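Local coordinates for orotidine 5'-phosphate decarboxylase (Sulfolobus solfataricus, PDB 4DBE), which probably catalyses the decarboxylation of orotidine 5'-monophosphate to UMP, the last step of de novo UMP synthesis, at residues I83-I88 with Y109-M114; K137-G142 with M159-P164. All coordinates share one frame; numbering follows the deposited sequence.

Contact 1. Residues I83-I88 with Y109-M114; sequences IAHSFI and YLVAVM. With BMP (6-hydroxyuridine-5'-phosphate), chain C.
The imidazole of H85 lies between V111 and F87. CG2 of V111 sits over one face in a CH-pi contact, 4.3 Å from the ring centroid and 22° off the ring normal, while CE2 of F87, from H85's own segment, approaches the opposite face near the rim. M114 SD meets the ring in its plane, at the CE1 corner (SD to CE1 3.7 Å), and farther round the rim a water lies in the ring plane, 3.0 Å from ND1. That water donates to V111 O and accepts from F87 N, and thus bridges the turn after strand 81-85 to strand 107-113. A histidine suits this place because both nitrogens find work: NE2 is hydrogen-bonded to A63 O of the second subunit.

S86 holds the same carbonyl as the water. Its OG, set between its backbone N and carbonyl carbon (chi1 64°), donates to V111 O over 2.8 Å, tilted somewhat out of the carbonyl plane. The small hydroxyl thereby continues the strand pairing by side chain after the regular backbone bonds stop. Before it, A84 binds both ways: A84 N to Y109 O at 2.9 Å, and V111 N to A84 O at 2.8 Å. I83 CG2 packs on V111 CG2 (3.7 Å), the same methyl that faces the histidine, and on the other side of the sheet the small A84 lies against L110 CD2 beneath helix 90-103, whose L94 touches both residues. M114 also turns its CB and CG to O4 of the bound 6-hydroxyuridine-5'-phosphate. Parallel strands 81-85 and 107-113, joined through helix 90-103, form a beta-alpha-beta unit of the TIM barrel, whose C-terminal strand ends here border both the nucleotide site and the dimer interface.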
ATOM      1  N   ILE A  83      -2.337  -0.060  -9.768  1.00 16.89           N
ATOM      2  CA  ILE A  83      -3.217   0.714  -8.912  1.00 19.23           C
ATOM      3  C   ILE A  83      -2.428   1.462  -7.838  1.00 17.08           C
ATOM      4  O   ILE A  83      -1.560   0.892  -7.187  1.00 18.81           O
ATOM      5  CB  ILE A  83      -4.285  -0.199  -8.256  1.00 18.48           C
ATOM      6  CG1 ILE A  83      -5.226  -0.736  -9.341  1.00 23.02           C
ATOM      7  CG2 ILE A  83      -5.095   0.578  -7.204  1.00 21.56           C
ATOM      8  CD1 ILE A  83      -6.467  -1.411  -8.819  1.00 23.27           C
ATOM      9  N   ALA A  84      -2.722   2.744  -7.671  1.00 16.57           N
ATOM     10  CA  ALA A  84      -2.163   3.511  -6.561  1.00 17.01           C
ATOM     11  C   ALA A  84      -3.256   4.297  -5.874  1.00 18.17           C
ATOM     12  O   ALA A  84      -4.336   4.493  -6.423  1.00 22.24           O
ATOM     13  CB  ALA A  84      -1.073   4.463  -7.048  1.00 18.81           C
ATOM     14  N   HIS A  85      -2.973   4.759  -4.668  1.00 17.18           N
ATOM     15  CA  HIS A  85      -3.886   5.666  -3.991  1.00 16.71           C
ATOM     16  C   HIS A  85      -3.743   7.082  -4.524  1.00 24.00           C
ATOM     17  O   HIS A  85      -2.665   7.481  -4.976  1.00 21.36           O
ATOM     18  CB  HIS A  85      -3.622   5.624  -2.501  1.00 17.30           C
ATOM     19  CG  HIS A  85      -4.349   4.523  -1.810  1.00 21.50           C
ATOM     20  ND1 HIS A  85      -5.708   4.565  -1.584  1.00 21.10           N
ATOM     21  CD2 HIS A  85      -3.920   3.333  -1.325  1.00 19.88           C
ATOM     22  CE1 HIS A  85      -6.083   3.455  -0.974  1.00 25.67           C
ATOM     23  NE2 HIS A  85      -5.016   2.695  -0.795  1.00 21.44           N
ATOM     24  N   SER A  86      -4.842   7.835  -4.483  1.00 23.19           N
ATOM     25  CA  SER A  86      -4.805   9.248  -4.841  1.00 22.31           C
ATOM     26  C   SER A  86      -4.489  10.132  -3.628  1.00 22.51           C
ATOM     27  O   SER A  86      -3.913  11.209  -3.778  1.00 26.41           O
ATOM     28  CB  SER A  86      -6.140   9.672  -5.470  1.00 18.56           C
ATOM     29  OG  SER A  86      -7.184   9.541  -4.531  1.00 24.18           O
ATOM     30  N   PHE A  87      -4.844   9.681  -2.424  1.00 22.72           N
ATOM     31  CA  PHE A  87      -4.758  10.562  -1.257  1.00 22.21           C
ATOM     32  C   PHE A  87      -3.341  11.038  -0.940  1.00 34.60           C
ATOM     33  O   PHE A  87      -3.160  12.115  -0.348  1.00 25.50           O
ATOM     34  CB  PHE A  87      -5.427   9.948  -0.020  1.00 26.56           C
ATOM     35  CG  PHE A  87      -4.631   8.843   0.626  1.00 26.95           C
ATOM     36  CD1 PHE A  87      -3.675   9.133   1.583  1.00 24.79           C
ATOM     37  CD2 PHE A  87      -4.862   7.519   0.294  1.00 27.07           C
ATOM     38  CE1 PHE A  87      -2.936   8.118   2.186  1.00 26.01           C
ATOM     39  CE2 PHE A  87      -4.131   6.488   0.898  1.00 26.40           C
ATOM     40  CZ  PHE A  87      -3.171   6.786   1.836  1.00 23.01           C
ATOM     41  N   ILE A  88      -2.342  10.254  -1.354  1.00 23.39           N
ATOM     42  CA  ILE A  88      -0.941  10.599  -1.111  1.00 23.75           C
ATOM     43  C   ILE A  88      -0.468  11.858  -1.846  1.00 23.76           C
ATOM     44  O   ILE A  88       0.559  12.428  -1.492  1.00 27.63           O
ATOM     45  CB  ILE A  88       0.001   9.421  -1.446  1.00 22.90           C
ATOM     46  CG1 ILE A  88      -0.049   9.111  -2.943  1.00 22.36           C
ATOM     47  CG2 ILE A  88      -0.371   8.201  -0.597  1.00 24.61           C
ATOM     48  CD1 ILE A  88       0.711   7.837  -3.337  1.00 21.35           C
ATOM     49  N   TYR A 109      -4.132   3.419 -12.515  1.00 19.93           N
ATOM     50  CA  TYR A 109      -5.454   3.611 -11.948  1.00 21.58           C
ATOM     51  C   TYR A 109      -5.295   4.233 -10.572  1.00 22.65           C
ATOM     52  O   TYR A 109      -4.432   3.813  -9.805  1.00 21.05           O
ATOM     53  CB  TYR A 109      -6.171   2.270 -11.788  1.00 19.71           C
ATOM     54  CG  TYR A 109      -6.615   1.659 -13.081  1.00 20.99           C
ATOM     55  CD1 TYR A 109      -7.936   1.766 -13.500  1.00 17.88           C
ATOM     56  CD2 TYR A 109      -5.722   0.972 -13.886  1.00 24.55           C
ATOM     57  CE1 TYR A 109      -8.351   1.201 -14.688  1.00 23.46           C
ATOM     58  CE2 TYR A 109      -6.126   0.398 -15.074  1.00 25.89           C
ATOM     59  CZ  TYR A 109      -7.449   0.524 -15.470  1.00 25.83           C
ATOM     60  OH  TYR A 109      -7.861  -0.046 -16.651  1.00 29.08           O
ATOM     61  N   LEU A 110      -6.126   5.217 -10.250  1.00 17.73           N
ATOM     62  CA  LEU A 110      -6.070   5.836  -8.931  1.00 16.99           C
ATOM     63  C   LEU A 110      -7.289   5.467  -8.097  1.00 18.58           C
ATOM     64  O   LEU A 110      -8.419   5.524  -8.578  1.00 20.22           O
ATOM     65  CB  LEU A 110      -5.935   7.359  -9.039  1.00 24.79           C
ATOM     66  CG  LEU A 110      -4.597   7.913  -9.552  1.00 24.19           C
ATOM     67  CD1 LEU A 110      -4.594   9.454  -9.572  1.00 20.77           C
ATOM     68  CD2 LEU A 110      -3.432   7.398  -8.708  1.00 19.66           C
ATOM     69  N   VAL A 111      -7.053   5.085  -6.848  1.00 20.37           N
ATOM     70  CA  VAL A 111      -8.146   4.827  -5.921  1.00 21.81           C
ATOM     71  C   VAL A 111      -8.842   6.140  -5.562  1.00 20.51           C
ATOM     72  O   VAL A 111      -8.249   7.010  -4.924  1.00 20.55           O
ATOM     73  CB  VAL A 111      -7.673   4.149  -4.634  1.00 24.26           C
ATOM     74  CG1 VAL A 111      -8.864   3.994  -3.651  1.00 21.29           C
ATOM     75  CG2 VAL A 111      -7.037   2.800  -4.956  1.00 20.30           C
ATOM     76  N   ALA A 112     -10.102   6.256  -5.959  1.00 19.36           N
ATOM     77  CA  ALA A 112     -10.905   7.467  -5.726  1.00 20.35           C
ATOM     78  C   ALA A 112     -11.815   7.355  -4.504  1.00 26.61           C
ATOM     79  O   ALA A 112     -11.797   8.210  -3.622  1.00 21.14           O
ATOM     80  CB  ALA A 112     -11.737   7.776  -6.958  1.00 24.10           C
ATOM     81  N   VAL A 113     -12.630   6.305  -4.464  1.00 20.18           N
ATOM     82  CA  VAL A 113     -13.537   6.093  -3.343  1.00 20.15           C
ATOM     83  C   VAL A 113     -13.494   4.607  -3.001  1.00 20.68           C
ATOM     84  O   VAL A 113     -13.729   3.770  -3.871  1.00 23.65           O
ATOM     85  CB  VAL A 113     -14.971   6.464  -3.718  1.00 19.52           C
ATOM     86  CG1 VAL A 113     -15.923   6.229  -2.520  1.00 19.83           C
ATOM     87  CG2 VAL A 113     -15.038   7.909  -4.234  1.00 19.64           C
ATOM     88  N   MET A 114     -13.195   4.269  -1.752  1.00 19.76           N
ATOM     89  CA  MET A 114     -13.116   2.853  -1.404  1.00 20.02           C
ATOM     90  C   MET A 114     -14.470   2.245  -1.030  1.00 23.74           C
ATOM     91  O   MET A 114     -15.475   2.964  -0.868  1.00 21.31           O
ATOM     92  CB  MET A 114     -12.045   2.597  -0.337  1.00 20.07           C
ATOM     93  CG  MET A 114     -10.627   2.778  -0.880  1.00 19.33           C
ATOM     94  SD  MET A 114      -9.381   2.285   0.313  1.00 21.90           S
ATOM     95  CE  MET A 114      -9.588   0.498   0.303  1.00 20.59           C
TER
HETATM   96  P   BMP C 301     -13.770  -9.295  -2.832  1.00 18.37           P
HETATM   97  OP1 BMP C 301     -14.538  -8.462  -1.899  1.00 20.31           O
HETATM   98  OP2 BMP C 301     -13.373 -10.795  -2.381  1.00 20.37           O
HETATM   99  OP3 BMP C 301     -14.651  -9.476  -4.151  1.00 18.71           O
HETATM  100  O5' BMP C 301     -12.450  -8.530  -3.313  1.00 19.21           O
HETATM  101  C5' BMP C 301     -12.462  -7.152  -3.649  1.00 18.54           C
HETATM  102  C4' BMP C 301     -11.146  -6.739  -4.281  1.00 20.56           C
HETATM  103  O4' BMP C 301     -11.188  -5.316  -4.565  1.00 20.25           O
HETATM  104  C3' BMP C 301      -9.910  -6.964  -3.407  1.00 15.32           C
HETATM  105  O3' BMP C 301      -8.777  -7.224  -4.231  1.00 14.28           O
HETATM  106  C2' BMP C 301      -9.741  -5.606  -2.731  1.00 20.32           C
HETATM  107  O2' BMP C 301      -8.431  -5.333  -2.299  1.00 17.03           O
HETATM  108  C1' BMP C 301     -10.172  -4.651  -3.848  1.00 19.72           C
HETATM  109  N1  BMP C 301     -10.714  -3.367  -3.369  1.00 18.70           N
HETATM  110  C2  BMP C 301     -11.745  -3.309  -2.499  1.00 18.67           C
HETATM  111  O2  BMP C 301     -12.249  -4.323  -2.059  1.00 18.02           O
HETATM  112  N3  BMP C 301     -12.224  -2.122  -2.074  1.00 18.81           N
HETATM  113  C4  BMP C 301     -11.710  -0.955  -2.527  1.00 23.86           C
HETATM  114  O4  BMP C 301     -12.167   0.115  -2.137  1.00 20.75           O
HETATM  115  C5  BMP C 301     -10.649  -0.986  -3.454  1.00 19.37           C
HETATM  116  C6  BMP C 301     -10.176  -2.208  -3.865  1.00 21.20           C
HETATM  117  O1  BMP C 301      -9.178  -2.281  -4.755  1.00 19.77           O
HETATM  118  O   HOH W   1      -6.771   7.203  -2.478  1.00 23.68           O

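Contact 2. Residues K137-G142 with M159-P164; sequences KGIVVG and MTIVSP. With BMP (6-hydroxyuridine-5'-phosphate), chain C.
The carbonyl oxygen of V141 receives the hydroxyl of S163, OG to O 2.8 Å, in the carbonyl plane. This bond extends the parallel pairing of strands 138-141 and 160-163, neighbours in the TIM barrel joined by helix 146-155. Between them V162 bonds both ways, its N to I139 O (2.9 Å) and its O to V141 N (3.0 Å).

At the start of the pair, K137 is extended until a bend at chi4 (-54°) brings its NZ to T160 OG1, 3.1 Å away; the same ammonium is held by Y109 OH. From just before strand 138-141 the long lysine thus reaches both flanking strands, 107-113 and 160-163. Were it an alanine, T160 OG1 and Y109 OH would probably lose the ammonium they share, although Y109 OH would still have E55.

Beta-branched residues suit the middle of the strands. On one face I139 and I161 lie side by side through their CG1 atoms, and M159 bends round to place CE 3.8 Å from I139 CG2. On the other, V140 CG2 meets V162 CG2. The nucleotide end is closed by P164, whose rigid ring sets CD 3.6 Å from V140 CG1 and CG 3.5 Å from C6 of the ligand's pyrimidine.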
ATOM      1  N   LYS A 137      -5.186   6.560 -16.484  1.00 24.13           N
ATOM      2  CA  LYS A 137      -6.104   5.838 -17.359  1.00 27.45           C
ATOM      3  C   LYS A 137      -7.473   5.644 -16.692  1.00 27.12           C
ATOM      4  O   LYS A 137      -8.519   5.765 -17.334  1.00 23.36           O
ATOM      5  CB  LYS A 137      -5.506   4.483 -17.748  1.00 24.69           C
ATOM      6  CG  LYS A 137      -6.438   3.604 -18.570  1.00 29.53           C
ATOM      7  CD  LYS A 137      -5.830   2.253 -18.826  1.00 30.92           C
ATOM      8  CE  LYS A 137      -6.797   1.323 -19.552  1.00 39.39           C
ATOM      9  NZ  LYS A 137      -8.107   1.204 -18.852  1.00 43.28           N
ATOM     10  N   GLY A 138      -7.466   5.349 -15.399  1.00 25.70           N
ATOM     11  CA  GLY A 138      -8.700   5.002 -14.722  1.00 22.99           C
ATOM     12  C   GLY A 138      -8.694   5.292 -13.244  1.00 18.71           C
ATOM     13  O   GLY A 138      -7.706   5.779 -12.693  1.00 20.48           O
ATOM     14  N   ILE A 139      -9.810   4.976 -12.598  1.00 21.83           N
ATOM     15  CA  ILE A 139      -9.956   5.187 -11.170  1.00 22.39           C
ATOM     16  C   ILE A 139     -10.745   4.022 -10.565  1.00 20.50           C
ATOM     17  O   ILE A 139     -11.478   3.336 -11.268  1.00 20.79           O
ATOM     18  CB  ILE A 139     -10.660   6.532 -10.851  1.00 22.37           C
ATOM     19  CG1 ILE A 139     -12.041   6.582 -11.509  1.00 25.43           C
ATOM     20  CG2 ILE A 139      -9.788   7.717 -11.291  1.00 20.10           C
ATOM     21  CD1 ILE A 139     -12.872   7.872 -11.182  1.00 26.99           C
ATOM     22  N   VAL A 140     -10.577   3.814  -9.261  1.00 17.84           N
ATOM     23  CA  VAL A 140     -11.311   2.795  -8.530  1.00 17.16           C
ATOM     24  C   VAL A 140     -12.362   3.495  -7.685  1.00 21.59           C
ATOM     25  O   VAL A 140     -12.037   4.384  -6.891  1.00 23.02           O
ATOM     26  CB  VAL A 140     -10.383   1.954  -7.593  1.00 21.13           C
ATOM     27  CG1 VAL A 140     -11.140   0.740  -7.043  1.00 21.45           C
ATOM     28  CG2 VAL A 140      -9.104   1.515  -8.321  1.00 23.32           C
ATOM     29  N   VAL A 141     -13.619   3.103  -7.878  1.00 23.11           N
ATOM     30  CA  VAL A 141     -14.745   3.657  -7.123  1.00 20.89           C
ATOM     31  C   VAL A 141     -15.641   2.521  -6.643  1.00 17.54           C
ATOM     32  O   VAL A 141     -16.190   1.774  -7.449  1.00 20.21           O
ATOM     33  CB  VAL A 141     -15.565   4.679  -7.958  1.00 22.74           C
ATOM     34  CG1 VAL A 141     -16.592   5.367  -7.082  1.00 20.18           C
ATOM     35  CG2 VAL A 141     -14.649   5.707  -8.600  1.00 18.80           C
ATOM     36  N   GLY A 142     -15.762   2.385  -5.325  1.00 19.11           N
ATOM     37  CA  GLY A 142     -16.452   1.259  -4.725  1.00 25.66           C
ATOM     38  C   GLY A 142     -17.817   1.008  -5.335  1.00 28.75           C
ATOM     39  O   GLY A 142     -18.588   1.944  -5.562  1.00 27.32           O
ATOM     40  N   MET A 159     -12.720   8.539 -18.418  1.00 30.84           N
ATOM     41  CA  MET A 159     -11.990   7.722 -17.462  1.00 31.56           C
ATOM     42  C   MET A 159     -12.513   6.283 -17.432  1.00 27.96           C
ATOM     43  O   MET A 159     -13.722   6.057 -17.483  1.00 25.90           O
ATOM     44  CB  MET A 159     -12.162   8.333 -16.079  1.00 33.23           C
ATOM     45  CG  MET A 159     -11.206   7.816 -15.065  1.00 29.38           C
ATOM     46  SD  MET A 159      -9.646   8.619 -15.380  1.00 42.80           S
ATOM     47  CE  MET A 159      -9.766  10.024 -14.303  1.00 27.53           C
ATOM     48  N   THR A 160     -11.606   5.311 -17.339  1.00 28.23           N
ATOM     49  CA  THR A 160     -12.007   3.931 -17.079  1.00 26.29           C
ATOM     50  C   THR A 160     -12.306   3.832 -15.590  1.00 23.00           C
ATOM     51  O   THR A 160     -11.486   4.227 -14.774  1.00 25.18           O
ATOM     52  CB  THR A 160     -10.885   2.923 -17.446  1.00 30.56           C
ATOM     53  OG1 THR A 160     -10.567   3.030 -18.841  1.00 28.14           O
ATOM     54  CG2 THR A 160     -11.315   1.481 -17.135  1.00 26.91           C
ATOM     55  N   ILE A 161     -13.492   3.345 -15.230  1.00 20.49           N
ATOM     56  CA  ILE A 161     -13.875   3.263 -13.829  1.00 18.44           C
ATOM     57  C   ILE A 161     -14.010   1.797 -13.466  1.00 19.59           C
ATOM     58  O   ILE A 161     -14.721   1.073 -14.136  1.00 23.19           O
ATOM     59  CB  ILE A 161     -15.203   4.006 -13.560  1.00 23.55           C
ATOM     60  CG1 ILE A 161     -15.048   5.491 -13.908  1.00 24.39           C
ATOM     61  CG2 ILE A 161     -15.642   3.834 -12.108  1.00 22.14           C
ATOM     62  CD1 ILE A 161     -16.303   6.303 -13.612  1.00 23.77           C
ATOM     63  N   VAL A 162     -13.279   1.352 -12.444  1.00 23.55           N
ATOM     64  CA  VAL A 162     -13.369  -0.042 -11.994  1.00 18.72           C
ATOM     65  C   VAL A 162     -13.921  -0.070 -10.583  1.00 20.50           C
ATOM     66  O   VAL A 162     -13.572   0.774  -9.750  1.00 21.91           O
ATOM     67  CB  VAL A 162     -12.002  -0.786 -12.085  1.00 19.84           C
ATOM     68  CG1 VAL A 162     -11.543  -0.832 -13.529  1.00 20.18           C
ATOM     69  CG2 VAL A 162     -10.948  -0.115 -11.203  1.00 17.96           C
ATOM     70  N   SER A 163     -14.813  -1.019 -10.325  1.00 17.93           N
ATOM     71  CA  SER A 163     -15.562  -1.007  -9.081  1.00 18.30           C
ATOM     72  C   SER A 163     -15.565  -2.358  -8.364  1.00 16.51           C
ATOM     73  O   SER A 163     -16.154  -3.329  -8.852  1.00 20.09           O
ATOM     74  CB  SER A 163     -17.001  -0.565  -9.342  1.00 18.55           C
ATOM     75  OG  SER A 163     -17.012   0.728  -9.929  1.00 20.58           O
ATOM     76  N   PRO A 164     -14.930  -2.402  -7.192  1.00 19.94           N
ATOM     77  CA  PRO A 164     -14.914  -3.600  -6.346  1.00 22.61           C
ATOM     78  C   PRO A 164     -15.982  -3.509  -5.244  1.00 24.86           C
ATOM     79  O   PRO A 164     -16.606  -2.453  -5.094  1.00 19.65           O
ATOM     80  CB  PRO A 164     -13.518  -3.541  -5.728  1.00 18.17           C
ATOM     81  CG  PRO A 164     -13.281  -2.074  -5.546  1.00 22.40           C
ATOM     82  CD  PRO A 164     -14.026  -1.356  -6.673  1.00 14.98           C
TER
HETATM   83  P   BMP C 301     -13.770  -9.295  -2.832  1.00 18.37           P
HETATM   84  OP1 BMP C 301     -14.538  -8.462  -1.899  1.00 20.31           O
HETATM   85  OP2 BMP C 301     -13.373 -10.795  -2.381  1.00 20.37           O
HETATM   86  OP3 BMP C 301     -14.651  -9.476  -4.151  1.00 18.71           O
HETATM   87  O5' BMP C 301     -12.450  -8.530  -3.313  1.00 19.21           O
HETATM   88  C5' BMP C 301     -12.462  -7.152  -3.649  1.00 18.54           C
HETATM   89  C4' BMP C 301     -11.146  -6.739  -4.281  1.00 20.56           C
HETATM   90  O4' BMP C 301     -11.188  -5.316  -4.565  1.00 20.25           O
HETATM   91  C3' BMP C 301      -9.910  -6.964  -3.407  1.00 15.32           C
HETATM   92  O3' BMP C 301      -8.777  -7.224  -4.231  1.00 14.28           O
HETATM   93  C2' BMP C 301      -9.741  -5.606  -2.731  1.00 20.32           C
HETATM   94  O2' BMP C 301      -8.431  -5.333  -2.299  1.00 17.03           O
HETATM   95  C1' BMP C 301     -10.172  -4.651  -3.848  1.00 19.72           C
HETATM   96  N1  BMP C 301     -10.714  -3.367  -3.369  1.00 18.70           N
HETATM   97  C2  BMP C 301     -11.745  -3.309  -2.499  1.00 18.67           C
HETATM   98  O2  BMP C 301     -12.249  -4.323  -2.059  1.00 18.02           O
HETATM   99  N3  BMP C 301     -12.224  -2.122  -2.074  1.00 18.81           N
HETATM  100  C4  BMP C 301     -11.710  -0.955  -2.527  1.00 23.86           C
HETATM  101  O4  BMP C 301     -12.167   0.115  -2.137  1.00 20.75           O
HETATM  102  C5  BMP C 301     -10.649  -0.986  -3.454  1.00 19.37           C
HETATM  103  C6  BMP C 301     -10.176  -2.208  -3.865  1.00 21.20           C
HETATM  104  O1  BMP C 301      -9.178  -2.281  -4.755  1.00 19.77           O

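From the N terminus, strand 81-85 runs into helix 90-103 and returns as strand 107-113, where contact 1 closes its loop. The chain then passes through helix 124-134 to strand 138-141, makes helix 146-155 and comes back as strand 160-163, closing contact 2. The loops follow in series, neither nested nor crossed. They are stitched together because 107-113 and 138-141 are neighbours in the barrel: L110 O and V140 N are 2.8 Å apart, a probable hydrogen bond. Four consecutive strands, the fourth to the seventh, thus form one continuous wall, and M114 and P164 carry it to the same bound nucleotide.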